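CalS13 (Micromonospora echinospora, PDB 4ZAS) is a sugar aminotransferase that probably transfers an amino group to a dTDP-linked keto sugar with the help of pyridoxal 5'-phosphate. Local coordinates at residues G165-L170 with R321-W326. Residues are numbered along the deposited sequence; the frame is centred on the assembly and turned at random.
Sequences GYPVDL and REPAFW
Gly-165 and Ala-324 mark the tight end of this contact, where two chain segments running in nearly opposite directions bring their CA atoms to 4.7 Å. Ala-324 N donates to Gly-165 O at 3.1 Å, and Pro-323 CA adds a CH···O contact to the same oxygen. Gly-165 adopts a positive phi, and its CA lies 4.1 Å from Ala-324 CB. The two prolines continue the packing, and CG of Pro-323 lies 3.5 Å from CD1 of Tyr-166. In fold terms, the loop between strand 155-161 and helix 170-180 belongs to the seven-stranded mixed sheet of the large domain of fold-type I PLP enzymes, the class of this aminotransferase family; here it meets the chain leaving edge strand 321-322 of a small antiparallel sheet. Arg-321 packs against both Tyr-166 and Pro-167: its CD lies over one face of the Tyr-166 ring in a CH-pi contact, 4.1 Å from the ring centroid, and the bend at chi3 (67°) then turns the guanidinium toward Pro-167 O and Asp-169. The phenol oxygen beyond is held by Glu-316. Toward the partly exposed end the grip slackens. Arg-321 NH1 reaches Pro-167 O at 2.9 Å, yet the bond is weak, bent to 128° at the hydrogen. Arg-321 NH2 makes a long salt bridge (3.4 Å) to Asp-169 OD2, its hydrogen bond likewise weak; the carboxylate is turned 66° from the guanidinium plane, while OD1 caps helix 170-180 at Arg-172 N.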
loop_
_atom_site.group_PDB
_atom_site.type_symbol
_atom_site.label_atom_id
_atom_site.label_comp_id
_atom_site.label_asym_id
_atom_site.label_seq_id
_atom_site.Cartn_x
_atom_site.Cartn_y
_atom_site.Cartn_z
ATOM N N GLY A 165 18.322 13.672 -5.151
ATOM C CA GLY A 165 19.111 12.848 -6.051
ATOM C C GLY A 165 20.601 13.150 -6.011
ATOM O O GLY A 165 21.352 12.752 -6.911
ATOM N N TYR A 166 21.040 13.864 -4.977
ATOM C CA TYR A 166 22.467 14.066 -4.760
ATOM C C TYR A 166 22.965 12.938 -3.872
ATOM O O TYR A 166 22.549 12.815 -2.724
ATOM C CB TYR A 166 22.790 15.451 -4.136
ATOM C CG TYR A 166 24.278 15.691 -3.985
ATOM C CD1 TYR A 166 25.027 16.275 -5.009
ATOM C CD2 TYR A 166 24.951 15.299 -2.835
ATOM C CE1 TYR A 166 26.410 16.485 -4.878
ATOM C CE2 TYR A 166 26.331 15.506 -2.694
ATOM C CZ TYR A 166 27.055 16.097 -3.719
ATOM O OH TYR A 166 28.416 16.287 -3.572
ATOM N N PRO A 167 23.836 12.099 -4.412
ATOM C CA PRO A 167 24.294 10.904 -3.692
ATOM C C PRO A 167 25.060 11.149 -2.396
ATOM O O PRO A 167 26.039 11.891 -2.359
ATOM C CB PRO A 167 25.209 10.217 -4.706
ATOM C CG PRO A 167 24.707 10.697 -6.046
ATOM C CD PRO A 167 24.295 12.128 -5.810
ATOM N N VAL A 168 24.615 10.484 -1.338
ATOM C CA VAL A 168 25.404 10.344 -0.117
ATOM C C VAL A 168 26.778 9.744 -0.447
ATOM O O VAL A 168 26.903 8.951 -1.385
ATOM C CB VAL A 168 24.640 9.473 0.885
ATOM C CG1 VAL A 168 25.496 9.138 2.101
ATOM C CG2 VAL A 168 23.344 10.179 1.287
ATOM N N ASP A 169 27.819 10.137 0.279
ATOM C CA ASP A 169 29.118 9.496 0.094
ATOM C C ASP A 169 29.054 8.072 0.619
ATOM O O ASP A 169 29.306 7.842 1.793
ATOM C CB ASP A 169 30.228 10.245 0.824
ATOM C CG ASP A 169 31.603 9.772 0.410
ATOM O OD1 ASP A 169 31.965 8.620 0.728
ATOM O OD2 ASP A 169 32.331 10.562 -0.227
ATOM N N LEU A 170 28.738 7.113 -0.240
ATOM C CA LEU A 170 28.451 5.765 0.242
ATOM C C LEU A 170 29.726 5.072 0.741
ATOM O O LEU A 170 29.697 4.299 1.697
ATOM C CB LEU A 170 27.738 4.940 -0.850
ATOM C CG LEU A 170 26.320 5.414 -1.250
ATOM C CD1 LEU A 170 25.703 4.603 -2.402
ATOM C CD2 LEU A 170 25.358 5.471 -0.072
ATOM N N ARG A 321 30.551 11.912 -8.549
ATOM C CA ARG A 321 29.149 11.497 -8.598
ATOM C C ARG A 321 28.389 12.400 -9.538
ATOM O O ARG A 321 28.796 13.516 -9.790
ATOM C CB ARG A 321 28.499 11.516 -7.210
ATOM C CG ARG A 321 28.209 12.893 -6.657
ATOM C CD ARG A 321 28.130 12.849 -5.147
ATOM N NE ARG A 321 29.446 12.532 -4.608
ATOM C CZ ARG A 321 29.737 12.497 -3.314
ATOM N NH1 ARG A 321 28.789 12.755 -2.435
ATOM N NH2 ARG A 321 30.977 12.219 -2.902
ATOM N N GLU A 322 27.285 11.894 -10.064
ATOM C CA GLU A 322 26.467 12.618 -11.025
ATOM C C GLU A 322 25.031 12.718 -10.532
ATOM O O GLU A 322 24.239 11.797 -10.719
ATOM C CB GLU A 322 26.520 11.928 -12.376
ATOM C CG GLU A 322 26.764 12.850 -13.532
ATOM C CD GLU A 322 26.932 12.080 -14.815
ATOM O OE1 GLU A 322 27.011 10.830 -14.751
ATOM O OE2 GLU A 322 26.961 12.718 -15.885
ATOM N N PRO A 323 24.701 13.833 -9.877
ATOM C CA PRO A 323 23.394 14.065 -9.257
ATOM C C PRO A 323 22.248 14.077 -10.254
ATOM O O PRO A 323 22.464 14.318 -11.443
ATOM C CB PRO A 323 23.556 15.436 -8.603
ATOM C CG PRO A 323 25.004 15.591 -8.413
ATOM C CD PRO A 323 25.658 14.905 -9.560
ATOM N N ALA A 324 21.039 13.813 -9.759
ATOM C CA ALA A 324 19.851 13.737 -10.608
ATOM C C ALA A 324 19.101 15.052 -10.646
ATOM O O ALA A 324 18.290 15.268 -11.542
ATOM C CB ALA A 324 18.912 12.619 -10.134
ATOM N N PHE A 325 19.332 15.898 -9.644
ATOM C CA PHE A 325 18.712 17.219 -9.577
ATOM C C PHE A 325 17.207 17.196 -9.828
ATOM O O PHE A 325 16.720 17.847 -10.749
ATOM C CB PHE A 325 19.385 18.168 -10.572
ATOM C CG PHE A 325 20.808 18.512 -10.211
ATOM C CD1 PHE A 325 21.072 19.408 -9.192
ATOM C CD2 PHE A 325 21.869 17.955 -10.900
ATOM C CE1 PHE A 325 22.364 19.734 -8.861
ATOM C CE2 PHE A 325 23.164 18.273 -10.572
ATOM C CZ PHE A 325 23.412 19.167 -9.552
ATOM N N TRP A 326 16.476 16.444 -9.010
ATOM C CA TRP A 326 15.018 16.366 -9.112
ATOM C C TRP A 326 14.394 17.742 -8.918
ATOM O O TRP A 326 13.391 18.094 -9.559
ATOM C CB TRP A 326 14.458 15.391 -8.078
ATOM C CG TRP A 326 12.995 15.153 -8.230
ATOM C CD1 TRP A 326 12.338 14.788 -9.373
ATOM C CD2 TRP A 326 11.999 15.255 -7.209
ATOM N NE1 TRP A 326 10.997 14.646 -9.119
ATOM C CE2 TRP A 326 10.762 14.927 -7.797
ATOM C CE3 TRP A 326 12.032 15.579 -5.854
ATOM C CZ2 TRP A 326 9.572 14.926 -7.078
ATOM C CZ3 TRP A 326 10.838 15.573 -5.136
ATOM C CH2 TRP A 326 9.633 15.252 -5.750
#